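Local coordinates for protein UDP-glucose 6-dehydrogenase (Pyrobaculum islandicum, PDB 3VTF) that probably oxidises UDP-alpha-D-glucose to UDP-alpha-D-glucuronate, using two molecules of NAD+, in nucleotide-sugar biosynthesis, at residues A[25-30]-A[93-98]; A[239-244]-A[272-277]; A[415-420]-A[432-437]. All coordinates share one frame; numbering follows the deposited sequence.

Contact 1: A[25-30]-A[93-98]; sequences SVLGLG and EAVAAT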
loop_
_atom_site.group_PDB
_atom_site.type_symbol
_atom_site.label_atom_id
_atom_site.label_comp_id
_atom_site.label_asym_id
_atom_site.label_seq_id
_atom_site.Cartn_x
_atom_site.Cartn_y
_atom_site.Cartn_z
ATOM N N SER A 25 -34.460 -10.583 -0.243
ATOM C CA SER A 25 -34.072 -11.848 -0.879
ATOM C C SER A 25 -32.580 -11.840 -1.234
ATOM O O SER A 25 -31.995 -10.779 -1.420
ATOM C CB SER A 25 -34.982 -12.147 -2.114
ATOM O OG SER A 25 -35.229 -11.006 -2.900
ATOM N N VAL A 26 -31.965 -13.013 -1.316
ATOM C CA VAL A 26 -30.588 -13.132 -1.761
ATOM C C VAL A 26 -30.515 -14.192 -2.862
ATOM O O VAL A 26 -31.056 -15.313 -2.666
ATOM C CB VAL A 26 -29.691 -13.618 -0.601
ATOM C CG1 VAL A 26 -28.251 -13.724 -1.094
ATOM C CG2 VAL A 26 -29.814 -12.629 0.568
ATOM N N LEU A 27 -29.923 -13.834 -4.022
ATOM C CA LEU A 27 -29.739 -14.809 -5.141
ATOM C C LEU A 27 -28.272 -15.125 -5.245
ATOM O O LEU A 27 -27.437 -14.229 -5.490
ATOM C CB LEU A 27 -30.219 -14.205 -6.472
ATOM C CG LEU A 27 -31.698 -13.795 -6.463
ATOM C CD1 LEU A 27 -32.023 -13.335 -7.898
ATOM C CD2 LEU A 27 -32.571 -15.039 -6.083
ATOM N N GLY A 28 -27.932 -16.403 -5.077
ATOM C CA GLY A 28 -26.559 -16.823 -5.158
ATOM C C GLY A 28 -26.119 -17.097 -3.739
ATOM O O GLY A 28 -25.959 -16.185 -2.912
ATOM N N LEU A 29 -25.889 -18.355 -3.448
ATOM C CA LEU A 29 -25.583 -18.738 -2.070
ATOM C C LEU A 29 -24.193 -19.341 -1.946
ATOM O O LEU A 29 -24.076 -20.346 -1.287
ATOM C CB LEU A 29 -26.673 -19.659 -1.481
ATOM C CG LEU A 29 -28.094 -19.022 -1.414
ATOM C CD1 LEU A 29 -29.212 -20.058 -1.104
ATOM C CD2 LEU A 29 -28.151 -17.840 -0.425
ATOM N N GLY A 30 -23.155 -18.706 -2.550
ATOM C CA GLY A 30 -21.754 -19.003 -2.239
ATOM C C GLY A 30 -21.506 -18.446 -0.826
ATOM O O GLY A 30 -22.437 -18.032 -0.076
ATOM N N GLU A 93 -39.722 -16.331 -7.475
ATOM C CA GLU A 93 -40.588 -16.324 -6.285
ATOM C C GLU A 93 -39.879 -15.670 -5.091
ATOM O O GLU A 93 -40.569 -15.074 -4.265
ATOM C CB GLU A 93 -40.980 -17.736 -5.871
ATOM C CG GLU A 93 -41.904 -18.468 -6.859
ATOM C CD GLU A 93 -41.843 -19.976 -6.599
ATOM O OE1 GLU A 93 -42.173 -20.408 -5.457
ATOM O OE2 GLU A 93 -41.361 -20.717 -7.484
ATOM N N ALA A 94 -38.545 -15.866 -4.945
ATOM C CA ALA A 94 -37.809 -15.167 -3.834
ATOM C C ALA A 94 -37.991 -13.660 -3.987
ATOM O O ALA A 94 -38.349 -12.936 -3.044
ATOM C CB ALA A 94 -36.341 -15.508 -3.860
ATOM N N VAL A 95 -37.755 -13.188 -5.206
ATOM C CA VAL A 95 -37.898 -11.759 -5.496
ATOM C C VAL A 95 -39.325 -11.254 -5.186
ATOM O O VAL A 95 -39.525 -10.161 -4.550
ATOM C CB VAL A 95 -37.534 -11.498 -6.968
ATOM C CG1 VAL A 95 -37.755 -10.049 -7.309
ATOM C CG2 VAL A 95 -36.058 -11.871 -7.187
ATOM N N ALA A 96 -40.336 -11.986 -5.685
ATOM C CA ALA A 96 -41.727 -11.431 -5.620
ATOM C C ALA A 96 -42.198 -11.364 -4.192
ATOM O O ALA A 96 -43.050 -10.551 -3.860
ATOM C CB ALA A 96 -42.701 -12.242 -6.478
ATOM N N ALA A 97 -41.567 -12.142 -3.310
ATOM C CA ALA A 97 -42.001 -12.218 -1.937
ATOM C C ALA A 97 -41.251 -11.153 -1.047
ATOM O O ALA A 97 -41.525 -11.001 0.149
ATOM C CB ALA A 97 -41.806 -13.681 -1.405
ATOM N N THR A 98 -40.360 -10.364 -1.635
ATOM C CA THR A 98 -39.558 -9.433 -0.836
ATOM C C THR A 98 -39.583 -7.998 -1.424
ATOM O O THR A 98 -40.235 -7.767 -2.405
ATOM C CB THR A 98 -38.093 -9.972 -0.729
ATOM O OG1 THR A 98 -37.576 -10.148 -2.036
ATOM C CG2 THR A 98 -38.024 -11.410 -0.022
#

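Contact 2: A[239-244]-A[272-277]; sequences ISFANE and HYFGAG. With UPG (uridine-5'-diphosphate-glucose), chain B.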
loop_
_atom_site.group_PDB
_atom_site.type_symbol
_atom_site.label_atom_id
_atom_site.label_comp_id
_atom_site.label_asym_id
_atom_site.label_seq_id
_atom_site.Cartn_x
_atom_site.Cartn_y
_atom_site.Cartn_z
ATOM N N ILE A 239 0.764 -7.416 -1.066
ATOM C CA ILE A 239 1.367 -8.746 -1.061
ATOM C C ILE A 239 2.523 -8.820 -2.121
ATOM O O ILE A 239 3.633 -9.314 -1.833
ATOM C CB ILE A 239 0.296 -9.807 -1.361
ATOM C CG1 ILE A 239 -0.751 -9.819 -0.211
ATOM C CG2 ILE A 239 0.883 -11.201 -1.424
ATOM C CD1 ILE A 239 -1.979 -10.655 -0.533
ATOM N N SER A 240 2.245 -8.355 -3.331
ATOM C CA SER A 240 3.248 -8.434 -4.417
ATOM C C SER A 240 4.425 -7.500 -4.168
ATOM O O SER A 240 5.583 -7.822 -4.534
ATOM C CB SER A 240 2.552 -8.083 -5.780
ATOM O OG SER A 240 1.798 -9.177 -6.141
ATOM N N PHE A 241 4.146 -6.328 -3.598
ATOM C CA PHE A 241 5.211 -5.465 -3.180
ATOM C C PHE A 241 6.110 -6.174 -2.138
ATOM O O PHE A 241 7.352 -6.075 -2.202
ATOM C CB PHE A 241 4.747 -4.128 -2.694
ATOM C CG PHE A 241 5.849 -3.202 -2.348
ATOM C CD1 PHE A 241 6.640 -2.661 -3.351
ATOM C CD2 PHE A 241 6.156 -2.925 -1.048
ATOM C CE1 PHE A 241 7.684 -1.758 -3.088
ATOM C CE2 PHE A 241 7.169 -2.028 -0.728
ATOM C CZ PHE A 241 7.948 -1.413 -1.734
ATOM N N ALA A 242 5.496 -6.812 -1.133
ATOM C CA ALA A 242 6.296 -7.549 -0.096
ATOM C C ALA A 242 7.148 -8.640 -0.800
ATOM O O ALA A 242 8.287 -8.899 -0.379
ATOM C CB ALA A 242 5.398 -8.165 0.974
ATOM N N ASN A 243 6.595 -9.210 -1.886
ATOM C CA ASN A 243 7.326 -10.274 -2.593
ATOM C C ASN A 243 8.443 -9.692 -3.417
ATOM O O ASN A 243 9.535 -10.223 -3.436
ATOM C CB ASN A 243 6.362 -11.113 -3.432
ATOM C CG ASN A 243 5.630 -12.088 -2.551
ATOM O OD1 ASN A 243 6.224 -12.569 -1.539
ATOM N ND2 ASN A 243 4.429 -12.484 -2.952
ATOM N N GLU A 244 8.183 -8.546 -4.054
ATOM C CA GLU A 244 9.269 -7.844 -4.811
ATOM C C GLU A 244 10.405 -7.439 -3.878
ATOM O O GLU A 244 11.627 -7.647 -4.146
ATOM C CB GLU A 244 8.718 -6.569 -5.501
ATOM C CG GLU A 244 9.812 -5.832 -6.309
ATOM C CD GLU A 244 9.199 -4.976 -7.418
ATOM O OE1 GLU A 244 8.441 -5.559 -8.250
ATOM O OE2 GLU A 244 9.564 -3.766 -7.457
ATOM N N HIS A 272 -0.713 -4.688 8.035
ATOM C CA HIS A 272 -1.109 -5.998 7.544
ATOM C C HIS A 272 -0.950 -6.162 6.033
ATOM O O HIS A 272 -0.994 -5.154 5.278
ATOM C CB HIS A 272 -2.606 -6.116 7.851
ATOM C CG HIS A 272 -2.958 -5.848 9.291
ATOM N ND1 HIS A 272 -2.644 -6.714 10.274
ATOM C CD2 HIS A 272 -3.649 -4.796 9.892
ATOM C CE1 HIS A 272 -3.124 -6.249 11.451
ATOM N NE2 HIS A 272 -3.752 -5.087 11.204
ATOM N N TYR A 273 -0.925 -7.411 5.624
ATOM C CA TYR A 273 -0.906 -7.886 4.199
ATOM C C TYR A 273 0.448 -7.648 3.560
ATOM O O TYR A 273 0.541 -7.567 2.340
ATOM C CB TYR A 273 -2.100 -7.318 3.342
ATOM C CG TYR A 273 -3.274 -8.248 3.427
ATOM C CD1 TYR A 273 -3.835 -8.807 2.279
ATOM C CD2 TYR A 273 -3.765 -8.647 4.663
ATOM C CE1 TYR A 273 -4.922 -9.689 2.381
ATOM C CE2 TYR A 273 -4.781 -9.574 4.778
ATOM C CZ TYR A 273 -5.354 -10.075 3.648
ATOM O OH TYR A 273 -6.434 -10.873 3.812
ATOM N N PHE A 274 1.511 -7.585 4.400
ATOM C CA PHE A 274 2.870 -7.662 3.815
ATOM C C PHE A 274 3.437 -9.070 4.055
ATOM O O PHE A 274 4.650 -9.221 4.191
ATOM C CB PHE A 274 3.801 -6.624 4.484
ATOM C CG PHE A 274 3.534 -5.218 4.111
ATOM C CD1 PHE A 274 3.513 -4.818 2.714
ATOM C CD2 PHE A 274 3.414 -4.244 5.067
ATOM C CE1 PHE A 274 3.357 -3.528 2.336
ATOM C CE2 PHE A 274 3.245 -2.929 4.678
ATOM C CZ PHE A 274 3.259 -2.542 3.332
ATOM N N GLY A 275 2.599 -10.103 3.985
ATOM C CA GLY A 275 3.087 -11.451 4.158
ATOM C C GLY A 275 3.662 -12.019 2.862
ATOM O O GLY A 275 2.961 -12.697 2.077
ATOM N N ALA A 276 4.960 -11.787 2.678
ATOM C CA ALA A 276 5.665 -12.255 1.499
ATOM C C ALA A 276 5.563 -13.774 1.489
ATOM O O ALA A 276 5.360 -14.404 2.522
ATOM C CB ALA A 276 7.128 -11.840 1.644
ATOM N N GLY A 277 5.668 -14.369 0.319
ATOM C CA GLY A 277 5.630 -15.838 0.172
ATOM C C GLY A 277 5.168 -16.225 -1.214
ATOM O O GLY A 277 5.564 -15.596 -2.197
HETATM N N1 UPG B . -2.064 -13.654 1.451
HETATM C C2 UPG B . -0.653 -13.498 1.314
HETATM N N3 UPG B . -0.015 -12.648 2.123
HETATM C C4 UPG B . -0.732 -11.879 3.027
HETATM C C5 UPG B . -2.158 -11.982 3.179
HETATM C C6 UPG B . -2.801 -12.884 2.307
HETATM O O2 UPG B . 0.016 -14.167 0.464
HETATM O O4 UPG B . -0.087 -11.041 3.742
HETATM C C1C UPG B . -2.683 -14.598 0.492
HETATM C C2C UPG B . -3.507 -15.627 1.241
HETATM O O2C UPG B . -2.744 -16.777 1.597
HETATM C C3C UPG B . -4.596 -15.986 0.206
HETATM C C4C UPG B . -4.814 -14.689 -0.573
HETATM O O4C UPG B . -3.694 -13.847 -0.217
HETATM O O3C UPG B . -4.042 -16.918 -0.761
HETATM C C5C UPG B . -6.119 -13.951 -0.192
HETATM O O5C UPG B . -6.240 -13.994 1.235
HETATM P PA UPG B . -7.585 -13.295 1.973
HETATM O O1A UPG B . -7.613 -11.754 1.708
HETATM O O2A UPG B . -7.715 -13.901 3.394
HETATM O O3A UPG B . -8.729 -14.143 1.222
HETATM P PB UPG B . -10.208 -13.727 0.643
HETATM O O1B UPG B . -11.227 -14.538 1.400
HETATM O O2B UPG B . -9.899 -14.112 -0.826
HETATM O O3B UPG B . -10.559 -12.202 0.953
HETATM C "C1'" UPG B . -10.372 -11.171 -0.064
HETATM C "C2'" UPG B . -10.347 -9.841 0.658
HETATM C "C3'" UPG B . -11.779 -9.545 1.167
HETATM C "C4'" UPG B . -12.726 -9.574 -0.057
HETATM C "C5'" UPG B . -12.739 -11.050 -0.622
HETATM C "C6'" UPG B . -13.591 -11.296 -1.886
HETATM O "O2'" UPG B . -9.461 -10.198 1.789
HETATM O "O3'" UPG B . -11.749 -8.264 1.764
HETATM O "O4'" UPG B . -14.055 -9.296 0.435
HETATM O "O5'" UPG B . -11.368 -11.216 -1.085
HETATM O "O6'" UPG B . -13.660 -10.082 -2.673
#

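Contact 3: A[415-420]-A[432-437]; sequences GLDYRG and AREAKI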
loop_
_atom_site.group_PDB
_atom_site.type_symbol
_atom_site.label_atom_id
_atom_site.label_comp_id
_atom_site.label_asym_id
_atom_site.label_seq_id
_atom_site.Cartn_x
_atom_site.Cartn_y
_atom_site.Cartn_z
ATOM N N GLY A 415 4.561 -27.077 14.316
ATOM C CA GLY A 415 5.058 -28.046 15.257
ATOM C C GLY A 415 5.677 -29.285 14.667
ATOM O O GLY A 415 5.909 -30.234 15.387
ATOM N N LEU A 416 5.905 -29.309 13.362
ATOM C CA LEU A 416 6.430 -30.506 12.760
ATOM C C LEU A 416 7.985 -30.630 12.897
ATOM O O LEU A 416 8.667 -29.636 13.229
ATOM C CB LEU A 416 6.039 -30.580 11.259
ATOM C CG LEU A 416 4.542 -30.604 10.870
ATOM C CD1 LEU A 416 4.409 -30.617 9.332
ATOM C CD2 LEU A 416 3.951 -31.915 11.439
ATOM N N ASP A 417 8.518 -31.795 12.521
ATOM C CA ASP A 417 9.959 -32.031 12.646
ATOM C C ASP A 417 10.541 -31.978 11.261
ATOM O O ASP A 417 10.406 -32.893 10.493
ATOM C CB ASP A 417 10.227 -33.396 13.302
ATOM C CG ASP A 417 11.719 -33.653 13.511
ATOM O OD1 ASP A 417 12.565 -32.803 13.104
ATOM O OD2 ASP A 417 12.068 -34.721 14.009
ATOM N N TYR A 418 11.174 -30.867 10.925
ATOM C CA TYR A 418 11.717 -30.671 9.589
ATOM C C TYR A 418 13.199 -31.027 9.510
ATOM O O TYR A 418 13.833 -30.755 8.512
ATOM C CB TYR A 418 11.546 -29.227 9.115
ATOM C CG TYR A 418 10.127 -28.729 8.997
ATOM C CD1 TYR A 418 9.404 -28.889 7.830
ATOM C CD2 TYR A 418 9.526 -28.074 10.050
ATOM C CE1 TYR A 418 8.114 -28.426 7.730
ATOM C CE2 TYR A 418 8.243 -27.611 9.959
ATOM C CZ TYR A 418 7.543 -27.787 8.795
ATOM O OH TYR A 418 6.269 -27.316 8.723
ATOM N N ARG A 419 13.745 -31.614 10.565
ATOM C CA ARG A 419 15.184 -31.847 10.613
ATOM C C ARG A 419 15.637 -32.799 9.518
ATOM O O ARG A 419 15.015 -33.800 9.266
ATOM C CB ARG A 419 15.603 -32.326 12.006
ATOM C CG ARG A 419 15.436 -31.254 13.059
ATOM C CD ARG A 419 15.669 -31.752 14.468
ATOM N NE ARG A 419 14.768 -32.821 14.867
ATOM C CZ ARG A 419 14.776 -33.359 16.073
ATOM N NH1 ARG A 419 13.939 -34.323 16.379
ATOM N NH2 ARG A 419 15.635 -32.922 16.969
ATOM N N GLY A 420 16.729 -32.456 8.862
ATOM C CA GLY A 420 17.287 -33.298 7.838
ATOM C C GLY A 420 16.594 -33.137 6.508
ATOM O O GLY A 420 16.946 -33.793 5.550
ATOM N N ALA A 432 10.615 -24.365 10.592
ATOM C CA ALA A 432 11.201 -25.006 9.413
ATOM C C ALA A 432 12.686 -24.685 9.207
ATOM O O ALA A 432 13.363 -25.357 8.475
ATOM C CB ALA A 432 10.397 -24.707 8.157
ATOM N N ARG A 433 13.165 -23.653 9.871
ATOM C CA ARG A 433 14.558 -23.237 9.806
ATOM C C ARG A 433 15.514 -24.317 10.342
ATOM O O ARG A 433 16.701 -24.282 10.090
ATOM C CB ARG A 433 14.763 -21.941 10.558
ATOM C CG ARG A 433 14.315 -20.723 9.810
ATOM C CD ARG A 433 15.084 -19.491 10.192
ATOM N NE ARG A 433 14.516 -18.322 9.549
ATOM C CZ ARG A 433 14.990 -17.767 8.445
ATOM N NH1 ARG A 433 14.397 -16.708 7.944
ATOM N NH2 ARG A 433 16.055 -18.260 7.857
ATOM N N GLU A 434 14.970 -25.243 11.106
ATOM C CA GLU A 434 15.703 -26.385 11.626
ATOM C C GLU A 434 16.088 -27.391 10.532
ATOM O O GLU A 434 16.839 -28.307 10.776
ATOM C CB GLU A 434 14.912 -27.070 12.742
ATOM C CG GLU A 434 13.913 -28.090 12.267
ATOM C CD GLU A 434 12.863 -28.415 13.303
ATOM O OE1 GLU A 434 12.909 -27.831 14.382
ATOM O OE2 GLU A 434 12.007 -29.256 13.037
ATOM N N ALA A 435 15.509 -27.233 9.349
ATOM C CA ALA A 435 15.752 -28.101 8.171
ATOM C C ALA A 435 17.209 -28.217 7.814
ATOM O O ALA A 435 17.953 -27.315 8.144
ATOM C CB ALA A 435 14.993 -27.545 6.977
ATOM N N LYS A 436 17.611 -29.256 7.087
ATOM C CA LYS A 436 19.025 -29.302 6.581
ATOM C C LYS A 436 19.313 -28.144 5.621
ATOM O O LYS A 436 20.356 -27.500 5.656
ATOM C CB LYS A 436 19.261 -30.610 5.821
ATOM C CG LYS A 436 20.715 -30.699 5.257
ATOM C CD LYS A 436 21.011 -32.060 4.585
ATOM C CE LYS A 436 20.326 -32.280 3.255
ATOM N NZ LYS A 436 19.101 -33.139 3.303
ATOM N N ILE A 437 18.379 -27.923 4.691
ATOM C CA ILE A 437 18.488 -26.747 3.777
ATOM C C ILE A 437 17.117 -25.970 3.926
ATOM O O ILE A 437 16.068 -26.576 3.797
ATOM C CB ILE A 437 18.786 -27.200 2.352
ATOM C CG1 ILE A 437 20.243 -27.778 2.222
ATOM C CG2 ILE A 437 18.698 -26.022 1.393
ATOM C CD1 ILE A 437 20.488 -28.549 0.907
HETATM O O HOH W 1 18.391 -30.472 9.904
#

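Contact 1: A[25-30]-A[93-98]
Ala94 sets its methyl against the start of the 25-30 segment. Ala94 CB lies 4.0 Å from Ser25 CB. Leu27 CD2 approaches the same methyl from further along the strand, at 4.4 Å from Ala94 CB. Val95 takes the other branch of that leucine, with Val95 CG2 4.4 Å from Leu27 CD1. Val127 of helix 118-134 packs on both Leu27 and Val95. Helix 91-96 is thus laid against strand 23-27, in the parallel part of a Rossmann-type sheet, just before the chain enters the neighbouring strand 100-103. Gly28 and Gly30, past the strand end, fit a GxGxxG pattern, consistent with NAD+ binding. Leu29 N is hydrogen-bonded to Asp51 OD1, and Asp51 is predicted to bind NAD+.

Thr98 follows the helix and meets Ser25 through its hydroxyl. Thr98 OG1 and Ser25 OG are hydrogen-bonded at 2.6 Å, and either may be the donor. Thr98 OG1 sits between the backbone N and the carbonyl carbon (chi1 57°), which turns it back to the helix end, 3.1 Å from Ala94 O. The methyl Thr98 CG2 lies 3.7 Å from Ser25 N. With a valine here, Ser25 OG would probably lose its hydroxyl mate across the contact, and the tie between strand and helix end would be weakened. Ser25 OG is also hydrogen-bonded to Thr101 OG1 on strand 100-103.

Contact 2: A[239-244]-A[272-277]
The irregular loop 272-277 passes closest to segment 239-244 of helix 221-251 at Ala276 and Asn243, whose CA atoms are 4.8 Å apart, and makes an inverse gamma turn centred on Gly275. Together they line the uridine end of the UDP-glucose pocket in the central domain. Tyr273 turns its ring face to the uracil: UPG C5 stands 3.5 Å above the ring plane, over its centre. Tyr273 OH donates to phosphate oxygen UPG O1A at 2.6 Å. Ile239 CD1 comes up to the uracil, 3.6 Å from UPG N1. Gly275 reads the base with its backbone. Gly275 N donates to UPG O4 at 2.9 Å, and Gly275 O accepts from UPG N3 in a nearly straight bond (171°). A CB on Gly275 would probably clash with UPG O4. Between helix and loop, Ala242 CB lies 3.5 Å from Phe274 O, and Phe274 CE1 meets the Phe241 ring edge. In the second subunit, Phe234 meets the Phe274 ring edge-to-face and Arg268 makes a cation-pi contact with Tyr273. Asn243 CG lies anti to its carbonyl carbon (chi1 -79°), bringing the amide to the loop, where Asn243 OD1 accepts from Gly277 N at 2.6 Å on an in-plane lone pair.

Contact 3: A[415-420]-A[432-437]
This is a partly buried loop-to-loop contact at the edge of the C-terminal parallel sheet, between the loops that lead into strands 422-425 and 437-440; the second holds a 3-10 segment, 432-434. Tyr418 and Ala432 are its buried part. Ala432 CB sits over one face of the Tyr418 ring in a CH-pi contact, 4.0 Å from the centroid and only 9° off the normal. The phenol OH is hydrogen-bonded to Tyr413 O, and Leu398 and Val423 pack on the tyrosine.

Glu434 carries the polar part. Its CG lies between the backbone N and the carbonyl carbon (chi1 86°), and the extended chain beyond carries the carboxylate to the other loop. There Glu434 OE2 accepts from Tyr418 N at 2.8 Å on its anti lone pair. Lys431 NZ forms a salt bridge with the same oxygen.

The two loops flank strand 422-425 of the UDP-binding domain, whose parallel sheet has the 3-2-1-4-5-6 strand order of a Rossmann-like fold. Asp417 opens an Asx turn, with OD1 accepting from Arg419 N. Arg419 also grips this carboxylate side-on: Arg419 NE is 2.8 Å from Asp417 OD1, and Arg419 NH1 is 3.0 Å from Asp417 OD2. Asp417 OD1 and Glu434 OE2 come within 3.6 Å, their carboxylates perpendicular; Arg419 and Lys431 probably ease this repulsion. The Arg419 and Glu434 chains cross at a slant, Arg419 CG to Glu434 CG at 3.6 Å. Ala435 CA makes a CA-H...O contact of 3.3 Å with Tyr418 O. A water accepts from Gly420 N and donates to Glu434 O, and Lys436 NZ makes a weak hydrogen bond to Gly420 O.

From the N terminus, contact 1 comes first. It closes a loop of 62 residues and ties the first strand of the NAD-binding sheet to helix 91-96. Contact 2 follows in the central domain. It closes a shorter loop of 27 residues between the long helix 221-251 and the substrate loop before helix 285-298. Contact 3 comes last and spans just 11 residues, around strand 422-425 of the UDP-binding domain. The three lie in series; none nests in or crosses another. Contacts 2 and 3 share one side of the chain's centre, with nearest atoms about 11 Å apart. Contact 1 lies on the opposite side, its centre 39 Å from that of contact 2.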